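PDB 4E2H: chain length determinant protein from Shigella flexneri, which probably sets the chain length of the O-antigen polysaccharide of lipopolysaccharide, acting from the periplasmic side of the inner membrane. Local coordinates for residues N30-N33 with V34-Q38. Numbering follows the deposited sequence.
Sequences NAMN and VIYGQ
Matching first torsions help bring M32 and Y36 together: in both, CG stands beside the backbone N and opposite the carbonyl carbon, with chi1 -57° in M32. One helical turn apart, the two side chains run alongside each other in the same direction, and the result is a Met-aromatic contact at the C-terminal end of helix 26-35. A bend at chi2 (-88°) carries the selenium of selenomethionine M32 to the rim of the ring instead of over a face: SE lies in the ring plane, 4.0 Å from CE2 of Y36. One face of the same ring receives the CG2 methyl of I35, displaced toward the rim, so neighbouring and turn-spaced residues pack against different aspects of one tyrosine. Its hydroxyl is hydrogen-bonded to N125 OD1 of the long helix 97-164, which M32 and I35 also touch; Y36 further packs on V43 of the second subunit. On another flank, V34 meets N215 and I219 of helix 207-219. The example illustrates how the last turn of a helix can meet a neighbouring helix through apolar groups and one tyrosine hydroxyl, with the same tyrosine also reaching another subunit.

Beneath the side chains the backbone keeps its helical pattern to the end. V34 N donates to N30 O at 3.1 Å, and I35 N to A31 O at 3.0 Å. A31 O also has CB of V34 close by, at 3.1 Å. Y36 is the first residue to leave helical angles, yet its amide still completes the series. The donor sits well above the carbonyl plane in this final bond, with Y36 N 3.2 Å from M32 O.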
ATOM      1  N   ASN C  30      -7.083   1.386 -10.073  1.00 59.23           N
ATOM      2  CA  ASN C  30      -6.130   2.433 -10.358  1.00 58.55           C
ATOM      3  C   ASN C  30      -6.016   3.369  -9.164  1.00 58.55           C
ATOM      4  O   ASN C  30      -4.916   3.624  -8.679  1.00 57.20           O
ATOM      5  CB  ASN C  30      -6.558   3.205 -11.592  1.00 61.91           C
ATOM      6  CG  ASN C  30      -5.930   4.565 -11.659  1.00 65.19           C
ATOM      7  OD1 ASN C  30      -4.710   4.693 -11.846  1.00 63.62           O
ATOM      8  ND2 ASN C  30      -6.757   5.606 -11.513  1.00 62.40           N
ATOM      9  N   ALA C  31      -7.163   3.856  -8.685  1.00 41.19           N
ATOM     10  CA  ALA C  31      -7.197   4.766  -7.546  1.00 35.25           C
ATOM     11  C   ALA C  31      -6.380   4.201  -6.403  1.00 40.18           C
ATOM     12  O   ALA C  31      -5.421   4.820  -5.955  1.00 36.77           O
ATOM     13  CB  ALA C  31      -8.614   5.011  -7.083  1.00 29.52           C
HETATM   14  N   MSE C  32      -6.756   3.025  -5.920  1.00 46.51           N
HETATM   15  CA  MSE C  32      -6.072   2.468  -4.754  1.00 48.18           C
HETATM   16  C   MSE C  32      -4.567   2.260  -4.961  1.00 51.06           C
HETATM   17  O   MSE C  32      -3.799   2.187  -3.987  1.00 47.44           O
HETATM   18  CB  MSE C  32      -6.743   1.184  -4.308  1.00 43.74           C
HETATM   19  CG  MSE C  32      -8.194   1.395  -4.006  1.00 52.36           C
HETATM   20 SE   MSE C  32      -8.491   1.916  -2.187  0.52 46.80          SE
HETATM   21  CE  MSE C  32     -10.224   2.772  -2.424  1.00 52.86           C
ATOM     22  N   ASN C  33      -4.144   2.154  -6.217  1.00 54.30           N
ATOM     23  CA  ASN C  33      -2.717   2.101  -6.498  1.00 57.78           C
ATOM     24  C   ASN C  33      -2.051   3.481  -6.322  1.00 61.15           C
ATOM     25  O   ASN C  33      -0.954   3.574  -5.769  1.00 58.88           O
ATOM     26  CB  ASN C  33      -2.430   1.476  -7.864  1.00 61.51           C
ATOM     27  CG  ASN C  33      -2.109  -0.011  -7.765  1.00 65.51           C
ATOM     28  OD1 ASN C  33      -0.953  -0.398  -7.554  1.00 66.56           O
ATOM     29  ND2 ASN C  33      -3.136  -0.853  -7.909  1.00 62.22           N
ATOM     30  N   VAL C  34      -2.726   4.545  -6.764  1.00 47.97           N
ATOM     31  CA  VAL C  34      -2.315   5.909  -6.429  1.00 45.20           C
ATOM     32  C   VAL C  34      -2.199   6.122  -4.920  1.00 48.53           C
ATOM     33  O   VAL C  34      -1.107   6.340  -4.390  1.00 53.27           O
ATOM     34  CB  VAL C  34      -3.327   6.939  -6.949  1.00 44.75           C
ATOM     35  CG1 VAL C  34      -2.964   8.344  -6.441  1.00 47.85           C
ATOM     36  CG2 VAL C  34      -3.377   6.905  -8.448  1.00 45.37           C
ATOM     37  N   ILE C  35      -3.347   6.076  -4.247  1.00 53.60           N
ATOM     38  CA  ILE C  35      -3.474   6.300  -2.806  1.00 54.06           C
ATOM     39  C   ILE C  35      -2.463   5.538  -1.908  1.00 55.19           C
ATOM     40  O   ILE C  35      -1.872   6.122  -1.000  1.00 59.82           O
ATOM     41  CB  ILE C  35      -4.930   6.024  -2.374  1.00 53.89           C
ATOM     42  CG1 ILE C  35      -5.856   7.089  -2.970  1.00 55.10           C
ATOM     43  CG2 ILE C  35      -5.065   5.953  -0.861  1.00 55.14           C
ATOM     44  CD1 ILE C  35      -7.336   6.673  -3.006  1.00 53.35           C
ATOM     45  N   TYR C  36      -2.266   4.248  -2.159  1.00 54.46           N
ATOM     46  CA  TYR C  36      -1.322   3.451  -1.383  1.00 52.95           C
ATOM     47  C   TYR C  36      -0.150   3.015  -2.267  1.00 54.68           C
ATOM     48  O   TYR C  36      -0.284   2.898  -3.487  1.00 54.80           O
ATOM     49  CB  TYR C  36      -2.044   2.249  -0.770  1.00 55.94           C
ATOM     50  CG  TYR C  36      -3.231   2.654   0.083  1.00 57.88           C
ATOM     51  CD1 TYR C  36      -3.049   3.095   1.385  1.00 56.58           C
ATOM     52  CD2 TYR C  36      -4.533   2.611  -0.414  1.00 56.80           C
ATOM     53  CE1 TYR C  36      -4.122   3.471   2.183  1.00 56.00           C
ATOM     54  CE2 TYR C  36      -5.623   2.986   0.382  1.00 56.41           C
ATOM     55  CZ  TYR C  36      -5.402   3.419   1.683  1.00 57.27           C
ATOM     56  OH  TYR C  36      -6.448   3.796   2.498  1.00 55.80           O
ATOM     57  N   GLY C  37       1.012   2.794  -1.669  1.00 60.11           N
ATOM     58  CA  GLY C  37       2.195   2.540  -2.474  1.00 67.68           C
ATOM     59  C   GLY C  37       2.224   1.120  -2.996  1.00 66.06           C
ATOM     60  O   GLY C  37       1.334   0.711  -3.746  1.00 61.38           O
ATOM     61  N   GLN C  38       3.269   0.386  -2.611  1.00 85.07           N
ATOM     62  CA  GLN C  38       3.270  -1.070  -2.690  1.00 86.07           C
ATOM     63  C   GLN C  38       2.517  -1.539  -1.440  1.00 84.45           C
ATOM     64  O   GLN C  38       2.540  -2.717  -1.043  1.00 86.51           O
ATOM     65  CB  GLN C  38       4.695  -1.624  -2.721  1.00 85.09           C
TER